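Local coordinates for protein fructosyl amine: oxygen oxidoreductase (Aspergillus fumigatus, PDB 3DJE) that oxidatively removes the sugar from fructosyl amino acids, using a bound flavin (FAD) as cofactor, in the manner of the sarcosine oxidase family, at residues A[95-101]-A[144-150]; A[232-237]-A[281-287]; A[238-244]-A[327-333]; A[403-407]-A[417-421]. One frame throughout, in Å; residues are numbered along the deposited sequence.

Contact 1 (A[95-101]-A[144-150]); sequences GLLMSAC and PGWKGYF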
# COMPACT_ATOMS: atom_id res chain seq x y z
N GLY A 95 -4.36 -13.67 -13.06
CA GLY A 95 -5.77 -13.47 -12.86
C GLY A 95 -6.14 -13.24 -11.40
O GLY A 95 -5.31 -13.41 -10.48
N LEU A 96 -7.40 -12.86 -11.19
CA LEU A 96 -7.86 -12.38 -9.90
C LEU A 96 -9.34 -12.64 -9.73
O LEU A 96 -10.14 -12.27 -10.60
CB LEU A 96 -7.61 -10.87 -9.80
CG LEU A 96 -8.30 -10.06 -8.69
CD1 LEU A 96 -7.78 -10.49 -7.32
CD2 LEU A 96 -8.07 -8.58 -8.90
N LEU A 97 -9.71 -13.24 -8.61
CA LEU A 97 -11.11 -13.39 -8.23
C LEU A 97 -11.43 -12.26 -7.27
O LEU A 97 -10.73 -12.09 -6.27
CB LEU A 97 -11.34 -14.74 -7.53
CG LEU A 97 -12.72 -14.83 -6.85
CD1 LEU A 97 -13.79 -15.04 -7.93
CD2 LEU A 97 -12.78 -15.89 -5.79
N MSE A 98 -12.49 -11.50 -7.57
CA MSE A 98 -13.02 -10.48 -6.66
C MSE A 98 -14.44 -10.88 -6.27
O MSE A 98 -15.28 -11.08 -7.14
CB MSE A 98 -13.04 -9.11 -7.35
CG MSE A 98 -11.65 -8.53 -7.59
SE MSE A 98 -10.85 -8.08 -5.90
CE MSE A 98 -12.05 -6.63 -5.37
N SER A 99 -14.70 -10.99 -4.97
CA SER A 99 -15.98 -11.56 -4.50
C SER A 99 -16.45 -10.88 -3.22
O SER A 99 -15.70 -10.12 -2.60
CB SER A 99 -15.84 -13.06 -4.28
OG SER A 99 -14.85 -13.33 -3.30
N ALA A 100 -17.71 -11.15 -2.85
CA ALA A 100 -18.29 -10.65 -1.61
C ALA A 100 -19.41 -11.60 -1.18
O ALA A 100 -19.64 -12.61 -1.85
CB ALA A 100 -18.83 -9.22 -1.78
N CYS A 101 -20.07 -11.29 -0.07
CA CYS A 101 -21.09 -12.18 0.48
C CYS A 101 -22.43 -11.49 0.77
O CYS A 101 -23.50 -11.98 0.37
CB CYS A 101 -20.58 -12.82 1.76
SG CYS A 101 -19.16 -13.88 1.53
N PRO A 144 -18.90 -20.37 1.45
CA PRO A 144 -20.32 -20.18 1.77
C PRO A 144 -20.81 -18.77 1.48
O PRO A 144 -20.31 -17.79 2.04
CB PRO A 144 -20.40 -20.49 3.27
CG PRO A 144 -19.02 -20.28 3.78
CD PRO A 144 -18.08 -20.61 2.65
N GLY A 145 -21.79 -18.67 0.58
CA GLY A 145 -22.36 -17.39 0.19
C GLY A 145 -21.48 -16.51 -0.70
O GLY A 145 -21.88 -15.40 -1.03
N TRP A 146 -20.29 -16.99 -1.07
CA TRP A 146 -19.41 -16.19 -1.94
C TRP A 146 -20.03 -16.03 -3.32
O TRP A 146 -20.53 -17.00 -3.90
CB TRP A 146 -18.04 -16.85 -2.11
CG TRP A 146 -17.13 -16.80 -0.94
CD1 TRP A 146 -17.44 -17.02 0.38
CD2 TRP A 146 -15.72 -16.58 -0.98
NE1 TRP A 146 -16.31 -16.94 1.16
CE2 TRP A 146 -15.24 -16.67 0.35
CE3 TRP A 146 -14.80 -16.30 -2.01
CZ2 TRP A 146 -13.88 -16.48 0.67
CZ3 TRP A 146 -13.46 -16.13 -1.69
CH2 TRP A 146 -13.01 -16.21 -0.36
N LYS A 147 -20.01 -14.80 -3.84
CA LYS A 147 -20.41 -14.52 -5.19
C LYS A 147 -19.40 -13.54 -5.73
O LYS A 147 -19.01 -12.60 -5.04
CB LYS A 147 -21.79 -13.86 -5.22
CG LYS A 147 -22.34 -13.69 -6.63
CD LYS A 147 -23.67 -12.96 -6.64
CE LYS A 147 -24.10 -12.64 -8.07
NZ LYS A 147 -23.32 -11.52 -8.66
N GLY A 148 -18.98 -13.72 -6.97
CA GLY A 148 -17.97 -12.80 -7.48
C GLY A 148 -17.69 -12.88 -8.95
O GLY A 148 -18.44 -13.52 -9.71
N TYR A 149 -16.59 -12.23 -9.33
CA TYR A 149 -16.19 -12.10 -10.73
C TYR A 149 -14.74 -12.48 -10.90
O TYR A 149 -13.87 -11.97 -10.18
CB TYR A 149 -16.40 -10.67 -11.21
CG TYR A 149 -17.84 -10.24 -11.14
CD1 TYR A 149 -18.75 -10.66 -12.10
CD2 TYR A 149 -18.29 -9.45 -10.08
CE1 TYR A 149 -20.10 -10.28 -12.02
CE2 TYR A 149 -19.63 -9.07 -9.99
CZ TYR A 149 -20.52 -9.49 -10.97
OH TYR A 149 -21.84 -9.09 -10.87
N PHE A 150 -14.47 -13.37 -11.85
CA PHE A 150 -13.11 -13.81 -12.12
C PHE A 150 -12.53 -13.16 -13.36
O PHE A 150 -13.12 -13.25 -14.44
CB PHE A 150 -13.06 -15.34 -12.25
CG PHE A 150 -11.67 -15.90 -12.48
CD1 PHE A 150 -10.63 -15.64 -11.57
CD2 PHE A 150 -11.40 -16.68 -13.60
CE1 PHE A 150 -9.35 -16.16 -11.79
CE2 PHE A 150 -10.10 -17.21 -13.83
CZ PHE A 150 -9.08 -16.95 -12.92
O HOH W 1 -11.92 -9.90 -10.67
O HOH W 2 -24.25 -14.33 -0.94

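Contact 2 (A[232-237]-A[281-287]); sequences RPTAWT and HPGYTNM. With FSA (1-S-(carboxymethyl)-1-thio-beta-D-fructopyranose), chain D.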
# COMPACT_ATOMS: atom_id res chain seq x y z
N ARG A 232 -5.28 9.76 7.93
CA ARG A 232 -5.54 8.85 9.04
C ARG A 232 -4.62 7.64 8.92
O ARG A 232 -4.91 6.72 8.14
CB ARG A 232 -7.01 8.37 9.06
CG ARG A 232 -7.32 7.49 10.28
CD ARG A 232 -8.70 6.83 10.18
NE ARG A 232 -8.75 5.83 9.10
CZ ARG A 232 -9.86 5.23 8.68
NH1 ARG A 232 -11.04 5.54 9.23
NH2 ARG A 232 -9.81 4.33 7.69
N PRO A 233 -3.50 7.63 9.67
CA PRO A 233 -2.68 6.42 9.71
C PRO A 233 -3.50 5.23 10.17
O PRO A 233 -4.16 5.29 11.22
CB PRO A 233 -1.58 6.78 10.71
CG PRO A 233 -1.46 8.25 10.62
CD PRO A 233 -2.91 8.71 10.48
N THR A 234 -3.48 4.15 9.38
CA THR A 234 -4.32 2.97 9.62
C THR A 234 -3.54 1.72 9.23
O THR A 234 -2.71 1.76 8.30
CB THR A 234 -5.64 3.07 8.84
OG1 THR A 234 -6.18 4.38 8.99
CG2 THR A 234 -6.66 2.05 9.36
N ALA A 235 -3.79 0.63 9.93
CA ALA A 235 -3.00 -0.58 9.75
C ALA A 235 -3.84 -1.80 9.41
O ALA A 235 -4.98 -1.95 9.89
CB ALA A 235 -2.18 -0.84 10.99
N TRP A 236 -3.23 -2.69 8.62
CA TRP A 236 -3.80 -3.98 8.27
C TRP A 236 -2.84 -5.08 8.70
O TRP A 236 -1.72 -4.81 9.17
CB TRP A 236 -4.19 -4.04 6.77
CG TRP A 236 -5.43 -3.21 6.57
CD1 TRP A 236 -6.73 -3.64 6.65
CD2 TRP A 236 -5.50 -1.78 6.37
NE1 TRP A 236 -7.60 -2.59 6.49
CE2 TRP A 236 -6.87 -1.44 6.31
CE3 TRP A 236 -4.53 -0.77 6.20
CZ2 TRP A 236 -7.30 -0.12 6.11
CZ3 TRP A 236 -4.96 0.55 5.99
CH2 TRP A 236 -6.35 0.85 5.95
N THR A 237 -3.31 -6.32 8.57
CA THR A 237 -2.70 -7.48 9.16
C THR A 237 -2.40 -8.51 8.07
O THR A 237 -3.18 -8.69 7.13
CB THR A 237 -3.64 -8.08 10.25
OG1 THR A 237 -5.00 -7.97 9.81
CG2 THR A 237 -3.49 -7.29 11.53
N HIS A 281 -10.70 -6.20 6.73
CA HIS A 281 -11.40 -5.42 7.75
C HIS A 281 -11.13 -3.95 7.48
O HIS A 281 -10.26 -3.62 6.66
CB HIS A 281 -10.96 -5.83 9.16
CG HIS A 281 -9.48 -5.76 9.38
ND1 HIS A 281 -8.81 -4.56 9.54
CD2 HIS A 281 -8.54 -6.73 9.48
CE1 HIS A 281 -7.52 -4.80 9.72
NE2 HIS A 281 -7.33 -6.11 9.70
N PRO A 282 -11.92 -3.04 8.11
CA PRO A 282 -11.74 -1.61 7.89
C PRO A 282 -10.48 -0.94 8.49
O PRO A 282 -10.30 0.26 8.30
CB PRO A 282 -13.02 -0.99 8.47
CG PRO A 282 -13.98 -2.15 8.61
CD PRO A 282 -13.11 -3.30 8.95
N GLY A 283 -9.63 -1.72 9.16
CA GLY A 283 -8.33 -1.22 9.63
C GLY A 283 -8.25 -0.97 11.12
O GLY A 283 -9.29 -0.84 11.79
N TYR A 284 -7.02 -0.93 11.63
CA TYR A 284 -6.72 -0.51 13.01
C TYR A 284 -6.08 0.87 13.00
O TYR A 284 -5.12 1.12 12.26
CB TYR A 284 -5.71 -1.45 13.66
CG TYR A 284 -6.21 -2.83 13.97
CD1 TYR A 284 -6.79 -3.11 15.20
CD2 TYR A 284 -6.06 -3.87 13.05
CE1 TYR A 284 -7.25 -4.38 15.49
CE2 TYR A 284 -6.51 -5.16 13.33
CZ TYR A 284 -7.11 -5.40 14.56
OH TYR A 284 -7.56 -6.67 14.86
N THR A 285 -6.60 1.77 13.84
CA THR A 285 -5.89 3.00 14.15
C THR A 285 -5.10 2.82 15.45
O THR A 285 -5.23 1.80 16.12
CB THR A 285 -6.86 4.18 14.31
OG1 THR A 285 -7.82 3.84 15.33
CG2 THR A 285 -7.57 4.50 12.99
N ASN A 286 -4.28 3.80 15.79
CA ASN A 286 -3.62 3.81 17.10
C ASN A 286 -3.73 5.21 17.68
O ASN A 286 -2.75 5.95 17.72
CB ASN A 286 -2.17 3.34 17.00
CG ASN A 286 -1.52 3.12 18.37
OD1 ASN A 286 -2.12 2.51 19.26
ND2 ASN A 286 -0.29 3.59 18.52
N MSE A 287 -4.95 5.55 18.10
CA MSE A 287 -5.32 6.88 18.57
C MSE A 287 -4.73 7.18 19.94
O MSE A 287 -5.05 6.51 20.93
CB MSE A 287 -6.84 7.03 18.62
CG MSE A 287 -7.54 6.92 17.27
SE MSE A 287 -6.96 8.30 16.01
CE MSE A 287 -8.11 7.91 14.50
OAB FSA D . -5.48 -2.21 -4.17
CAL FSA D . -5.76 -3.43 -4.20
OAA FSA D . -6.14 -4.00 -5.25
CAH FSA D . -5.67 -4.28 -2.94
SAK FSA D . -5.30 -3.32 -1.51
C1 FSA D . -5.40 -4.68 -0.37
C2 FSA D . -5.65 -4.18 1.06
O2 FSA D . -5.27 -5.20 2.00
C3 FSA D . -7.12 -3.82 1.27
O3 FSA D . -7.94 -5.00 1.18
C4 FSA D . -7.35 -3.09 2.60
O4 FSA D . -8.71 -2.62 2.66
C5 FSA D . -6.41 -1.90 2.77
O5 FSA D . -6.76 -0.84 1.87
C6 FSA D . -4.97 -2.35 2.54
O6 FSA D . -4.87 -2.98 1.25
O HOH W 3 -11.41 2.13 6.61

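Contact 3 (A[238-244]-A[327-333]); sequences LVHIALK and RPFSFAR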
# COMPACT_ATOMS: atom_id res chain seq x y z
N LEU A 238 -1.26 -9.18 8.19
CA LEU A 238 -0.86 -10.21 7.24
C LEU A 238 -0.11 -11.34 7.94
O LEU A 238 0.58 -11.11 8.96
CB LEU A 238 -0.01 -9.61 6.10
CG LEU A 238 1.43 -9.17 6.43
CD1 LEU A 238 2.47 -10.28 6.27
CD2 LEU A 238 1.83 -7.94 5.57
N VAL A 239 -0.24 -12.54 7.39
CA VAL A 239 0.51 -13.71 7.86
C VAL A 239 1.04 -14.48 6.66
O VAL A 239 0.54 -14.32 5.55
CB VAL A 239 -0.36 -14.67 8.75
CG1 VAL A 239 -1.02 -13.92 9.89
CG2 VAL A 239 -1.40 -15.43 7.90
N HIS A 240 2.06 -15.32 6.90
CA HIS A 240 2.50 -16.33 5.94
C HIS A 240 2.29 -17.73 6.54
O HIS A 240 2.47 -17.93 7.74
CB HIS A 240 3.99 -16.20 5.66
CG HIS A 240 4.39 -14.92 4.97
ND1 HIS A 240 5.66 -14.73 4.47
CD2 HIS A 240 3.69 -13.80 4.68
CE1 HIS A 240 5.74 -13.52 3.92
NE2 HIS A 240 4.55 -12.94 4.03
N ILE A 241 1.94 -18.68 5.67
CA ILE A 241 2.00 -20.11 5.99
C ILE A 241 3.00 -20.79 5.04
O ILE A 241 2.89 -20.64 3.83
CB ILE A 241 0.60 -20.76 5.88
CG1 ILE A 241 -0.26 -20.27 7.04
CG2 ILE A 241 0.67 -22.32 5.87
CD1 ILE A 241 -1.73 -20.66 6.94
N ALA A 242 3.98 -21.51 5.60
CA ALA A 242 4.99 -22.20 4.80
C ALA A 242 4.52 -23.59 4.37
O ALA A 242 4.27 -24.45 5.22
CB ALA A 242 6.31 -22.31 5.55
N LEU A 243 4.41 -23.79 3.07
CA LEU A 243 4.08 -25.11 2.53
C LEU A 243 5.31 -26.00 2.56
O LEU A 243 6.43 -25.53 2.36
CB LEU A 243 3.55 -24.98 1.11
CG LEU A 243 2.26 -24.19 0.87
CD1 LEU A 243 2.00 -24.08 -0.61
CD2 LEU A 243 1.08 -24.85 1.57
N LYS A 244 5.10 -27.29 2.81
CA LYS A 244 6.17 -28.28 2.73
C LYS A 244 6.64 -28.40 1.28
O LYS A 244 5.84 -28.22 0.36
CB LYS A 244 5.67 -29.64 3.23
CG LYS A 244 5.21 -29.64 4.68
CD LYS A 244 4.86 -31.05 5.15
CE LYS A 244 3.79 -31.03 6.24
NZ LYS A 244 2.47 -30.55 5.73
N ARG A 327 -2.64 -24.73 10.32
CA ARG A 327 -1.18 -24.63 10.18
C ARG A 327 -0.62 -23.45 10.99
O ARG A 327 -1.21 -22.36 11.00
CB ARG A 327 -0.78 -24.47 8.71
CG ARG A 327 -1.18 -25.61 7.81
CD ARG A 327 -0.30 -26.83 7.95
NE ARG A 327 -0.62 -27.81 6.92
CZ ARG A 327 0.00 -27.93 5.75
NH1 ARG A 327 1.02 -27.14 5.44
NH2 ARG A 327 -0.39 -28.85 4.88
N PRO A 328 0.53 -23.66 11.65
CA PRO A 328 1.16 -22.53 12.32
C PRO A 328 1.60 -21.49 11.30
O PRO A 328 1.97 -21.84 10.18
CB PRO A 328 2.39 -23.15 12.99
CG PRO A 328 2.68 -24.38 12.20
CD PRO A 328 1.31 -24.90 11.83
N PHE A 329 1.54 -20.22 11.69
CA PHE A 329 2.07 -19.13 10.85
C PHE A 329 3.59 -19.12 10.90
O PHE A 329 4.18 -19.33 11.97
CB PHE A 329 1.54 -17.78 11.31
CG PHE A 329 0.04 -17.67 11.32
CD1 PHE A 329 -0.75 -18.36 10.40
CD2 PHE A 329 -0.59 -16.82 12.23
CE1 PHE A 329 -2.14 -18.23 10.40
CE2 PHE A 329 -1.98 -16.68 12.24
CZ PHE A 329 -2.76 -17.39 11.33
N SER A 330 4.23 -18.85 9.76
CA SER A 330 5.69 -18.76 9.71
C SER A 330 6.17 -17.31 9.86
O SER A 330 7.35 -17.06 10.11
CB SER A 330 6.22 -19.33 8.41
OG SER A 330 5.65 -18.63 7.32
N PHE A 331 5.25 -16.36 9.65
CA PHE A 331 5.54 -14.93 9.73
C PHE A 331 4.21 -14.19 9.92
O PHE A 331 3.18 -14.64 9.42
CB PHE A 331 6.25 -14.45 8.46
CG PHE A 331 6.56 -12.97 8.45
CD1 PHE A 331 7.54 -12.45 9.28
CD2 PHE A 331 5.87 -12.10 7.60
CE1 PHE A 331 7.84 -11.07 9.29
CE2 PHE A 331 6.14 -10.73 7.60
CZ PHE A 331 7.13 -10.21 8.44
N ALA A 332 4.26 -13.08 10.64
CA ALA A 332 3.10 -12.21 10.83
C ALA A 332 3.54 -10.78 11.11
O ALA A 332 4.51 -10.56 11.84
CB ALA A 332 2.21 -12.72 11.97
N ARG A 333 2.80 -9.82 10.57
CA ARG A 333 3.05 -8.42 10.92
C ARG A 333 1.86 -7.52 10.67
O ARG A 333 0.95 -7.85 9.90
CB ARG A 333 4.27 -7.86 10.18
CG ARG A 333 4.02 -7.40 8.74
CD ARG A 333 5.24 -6.61 8.34
NE ARG A 333 5.29 -6.15 6.94
CZ ARG A 333 5.21 -4.87 6.58
NH1 ARG A 333 5.35 -4.53 5.31
NH2 ARG A 333 4.99 -3.93 7.50
O HOH W 4 3.95 -22.33 8.37
O HOH W 5 2.83 -25.19 7.25

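Contact 4 (A[403-407]-A[417-421]); sequences RNWRD and RVMDF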
# COMPACT_ATOMS: atom_id res chain seq x y z
N ARG A 403 -13.98 15.73 10.36
CA ARG A 403 -13.61 14.37 9.99
C ARG A 403 -14.07 13.28 10.95
O ARG A 403 -13.82 13.34 12.16
CB ARG A 403 -12.12 14.24 9.70
CG ARG A 403 -11.78 12.86 9.20
CD ARG A 403 -10.55 12.82 8.34
NE ARG A 403 -10.40 11.47 7.79
CZ ARG A 403 -9.33 11.05 7.15
NH1 ARG A 403 -8.31 11.87 6.95
NH2 ARG A 403 -9.29 9.80 6.69
N ASN A 404 -14.71 12.26 10.38
CA ASN A 404 -15.06 11.06 11.11
C ASN A 404 -13.94 10.04 11.00
O ASN A 404 -13.80 9.36 9.97
CB ASN A 404 -16.36 10.48 10.56
CG ASN A 404 -16.74 9.16 11.22
OD1 ASN A 404 -16.18 8.77 12.26
ND2 ASN A 404 -17.70 8.47 10.62
N TRP A 405 -13.14 9.93 12.07
CA TRP A 405 -12.01 9.01 12.11
C TRP A 405 -12.43 7.54 12.07
O TRP A 405 -11.62 6.67 11.77
CB TRP A 405 -11.14 9.24 13.36
CG TRP A 405 -10.50 10.60 13.45
CD1 TRP A 405 -10.73 11.55 14.40
CD2 TRP A 405 -9.53 11.17 12.55
NE1 TRP A 405 -9.96 12.66 14.16
CE2 TRP A 405 -9.22 12.46 13.03
CE3 TRP A 405 -8.89 10.71 11.39
CZ2 TRP A 405 -8.29 13.30 12.39
CZ3 TRP A 405 -7.97 11.55 10.75
CH2 TRP A 405 -7.68 12.83 11.26
N ARG A 406 -13.69 7.27 12.40
CA ARG A 406 -14.21 5.91 12.44
C ARG A 406 -14.93 5.51 11.14
O ARG A 406 -15.52 4.43 11.06
CB ARG A 406 -15.10 5.69 13.69
CG ARG A 406 -14.36 5.82 15.05
CD ARG A 406 -13.34 4.70 15.27
NE ARG A 406 -12.28 5.07 16.20
CZ ARG A 406 -11.07 4.49 16.22
NH1 ARG A 406 -10.78 3.52 15.37
NH2 ARG A 406 -10.16 4.89 17.11
N ASP A 407 -14.85 6.37 10.12
CA ASP A 407 -15.40 6.09 8.78
C ASP A 407 -14.73 4.83 8.21
O ASP A 407 -13.50 4.77 8.09
CB ASP A 407 -15.16 7.28 7.84
CG ASP A 407 -15.98 7.22 6.54
OD1 ASP A 407 -16.43 6.13 6.11
OD2 ASP A 407 -16.15 8.29 5.91
N ARG A 417 -16.03 -2.30 11.62
CA ARG A 417 -15.71 -1.07 12.34
C ARG A 417 -14.24 -0.80 12.10
O ARG A 417 -13.45 -1.75 11.95
CB ARG A 417 -15.87 -1.26 13.85
CG ARG A 417 -17.21 -1.70 14.34
CD ARG A 417 -17.19 -1.70 15.87
NE ARG A 417 -18.54 -1.81 16.43
CZ ARG A 417 -19.37 -0.79 16.59
NH1 ARG A 417 -19.03 0.44 16.22
NH2 ARG A 417 -20.57 -1.00 17.12
N VAL A 418 -13.86 0.47 12.10
CA VAL A 418 -12.44 0.82 12.23
C VAL A 418 -12.02 0.57 13.68
O VAL A 418 -12.53 1.21 14.62
CB VAL A 418 -12.17 2.28 11.81
CG1 VAL A 418 -10.67 2.62 11.91
CG2 VAL A 418 -12.67 2.55 10.39
N MSE A 419 -11.11 -0.38 13.87
CA MSE A 419 -10.67 -0.81 15.19
C MSE A 419 -9.51 0.04 15.71
O MSE A 419 -9.04 0.95 15.02
CB MSE A 419 -10.29 -2.29 15.16
CG MSE A 419 -11.45 -3.17 14.72
SE MSE A 419 -10.86 -4.93 14.24
CE MSE A 419 -9.98 -4.48 12.56
N ASP A 420 -9.06 -0.24 16.93
CA ASP A 420 -7.91 0.46 17.50
C ASP A 420 -7.03 -0.47 18.31
O ASP A 420 -7.52 -1.33 19.05
CB ASP A 420 -8.37 1.67 18.34
CG ASP A 420 -7.24 2.65 18.61
OD1 ASP A 420 -7.19 3.71 17.95
OD2 ASP A 420 -6.40 2.36 19.49
N PHE A 421 -5.72 -0.32 18.15
CA PHE A 421 -4.76 -1.20 18.82
C PHE A 421 -4.81 -1.11 20.34
O PHE A 421 -4.40 -2.05 21.02
CB PHE A 421 -3.34 -0.94 18.30
CG PHE A 421 -3.07 -1.54 16.94
CD1 PHE A 421 -3.13 -2.92 16.75
CD2 PHE A 421 -2.73 -0.73 15.86
CE1 PHE A 421 -2.87 -3.49 15.49
CE2 PHE A 421 -2.47 -1.29 14.59
CZ PHE A 421 -2.53 -2.67 14.41
O HOH W 6 -16.11 2.26 12.49

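Contact 1 (A[95-101]-A[144-150])
The indole of Trp146 meets Ser99 and Leu97 across an antiparallel ladder within the large mixed sheet, and farther along Phe150 meets Leu97. Trp146 CE3 comes to 3.2 Å from Ser99 OG, a hydroxyl small enough for the spot and bonded to the carbonyl of Phe258. Gly148 makes the hollow: it pairs with Ser99 at a non-hydrogen-bonded position where the CA atoms are only 3.8 Å apart, and a CB there would collide with Ser99 CB and Met98 O. Ser99 CB presses on this dip, 3.9 Å from Gly148 CA, with Leu97 CD1 close beside it. Leu97 has CG turned anti to its own N (chi1 168°), which sends CD2 to the edge of the indole, 4.2 Å from Trp146 CZ3, while its CB rests 4.2 Å from Phe150 CD1. At the far end, Cys101 SG meets the indole obliquely, 3.8 Å from Trp146 CD1, as a sulfur-aromatic contact. Four backbone bonds hold the register, in the pairs Met98–Tyr149 and Ala100–Lys147; the shortest runs from Tyr149 N to Met98 O at 2.8 Å. A water bridges Leu96 O and Tyr149 O beside the ladder. Strand 96-100 is flanked on its other edge by strand 256-259 and strand 147-151 by strand 122-124, whose Leu124 touches Leu97 and Phe150, while helix 103-113 packs on Met98, Ala100 and Lys147.

Contact 2 (A[232-237]-A[281-287])
Trp236 lays its indole against the fructopyranose ring of the bound fructose thioether FSA, with FSA C5 3.6 Å above the centre of one face. This is the FSA pocket, probably where the sugar of a substrate sits, resting here on a single antiparallel bridge in the large mixed sheet of an MSOX-type flavoenzyme. Gly283 CA lies against the opposite face of the indole, toward the rim; a CB at this position would run into Trp236 CZ2 and Thr234 CG2. The indole, which also touches the FAD, is thus held between sugar and strand. With CG opposite the carbonyl carbon (chi1 -73°), NE1 is brought to His281 O, to which it donates at 2.9 Å with the oxygen in the ring plane, fixing the ring's rotation. The His281 imidazole lies nearly parallel to the five-membered ring (planes at 14°) but slid aside, so the two barely overlap. Its NE2 donates to Thr237 OG1, which also bonds Asp279, and its ND1 accepts from Gly283 N, so both nitrogens are engaged. Ala235 and Tyr284 form the bridge, Ala235 N to Tyr284 O measuring 2.7 Å; a small alanine lets Tyr284 CB approach. Farther on, Arg232 lays its CD 3.8 Å from Thr285 CG2, and its NH1 reaches the carbonyls of Trp405 and Asp407. A water links Arg232 NH2, 2.9 Å away, to Pro282 O at 2.8 Å.

Contact 3 (A[238-244]-A[327-333])
His240 O accepts a bond of 2.8 Å from Ser330 N, while Ser330 OG stands close by at a weak 3.3 Å from the same oxygen, its proton also within reach of Glu274. One step along the ladder His240 N donates to Phe331 O, and Leu238 and Arg333 exchange a further pair of backbone bonds. This is an antiparallel strand pair of the large sheet, at 176°, and it reaches the cofactor: the Leu238 side chain is about 4 Å from the bound FAD, and Arg333 NH1 bonds Ser46 O. Phe331, its CG opposite the backbone N (chi1 179°), lies alongside His240 and points an edge at the imidazole face, CD2 3.8 Å above the ring's centre; Glu274 holds the histidine through ND1. Phe331 CE2 also meets Leu238 CD1 at 3.9 Å, a branched end that fits beside the ring. On the side of Val239, CG1 sits over the Phe329 ring as a CH-pi contact, and Ile241 CG1 comes to the ring's edge, beta-branched residues suited to a strand. Beyond, Lys244 NZ stands over the Arg327 guanidinium, 3.4 Å from NH2, a like-charge pair probably eased by Glu247, which forms a salt bridge with Arg327 NH2. Strand 274-289 borders strand 232-242 on the side away from 331-339, and helix 307-320 covers Val239, Ile241 and Phe329.

Contact 4 (A[403-407]-A[417-421])
An Asx turn inside a type I beta turn, Asn404 to Asp407, presents Arg406 to the short strand 419-420. Asn404 suits the first position because its OD1 accepts from Arg406 N at 2.9 Å, while Asp407 N closes the turn onto Asn404 O. From there the arginine chain, bent at chi2 (-67°), folds toward the other segment and delivers its guanidinium to three acceptors there, besides Thr285 OG1 of strand 274-289, which NH1 also bonds. NH1 reaches Met419 O at 3.1 Å, arriving well above the carbonyl plane, and makes a weak bond to Val418 O. NH2 forms a salt bridge with Asp420 OD1, a weak bond of 3.3 Å, and the carboxylate oxygen lies at the edge of the guanidinium, though the two planes are turned 71° apart. Val418 packs against the turn: CG2 touches Asp407 O at 3.3 Å and CG1 comes to 3.6 Å from Arg406 NH1. A compact branched residue fits here, with both methyls directed at the turn. A water bridges Arg406 O and Val418 N, 2.7 Å and 2.9 Å away. Asp420 is held from several sides, OD1 by Thr285 OG1 and Met287 N as well, and OD2 by His422. With so many donors around it, the carboxylate is probably kept ionised, and the positive charge of Arg406 is probably shared among several oxygens rather than spent on one close partner.

Overall arrangement
From the N terminus, contact 1 comes first: it closes a loop of 42 residues, partly helical, between strands 96-100 and 147-151, and is complete before the others begin. Contacts 2 and 3 then share the long strand 232-242, which lies between strands 274-289 and 331-339; contact 2 samples one side of it and contact 3 the other. Their segments alternate along the chain, so the two loops cross. Contact 4 closes a short loop of nine residues near the C terminus, and its strand 419-420 lies beside strand 274-289, so it touches contact 2 directly. All four reach one large mixed sheet, with contact 1 about 24 Å from contacts 2 and 3, centre to centre.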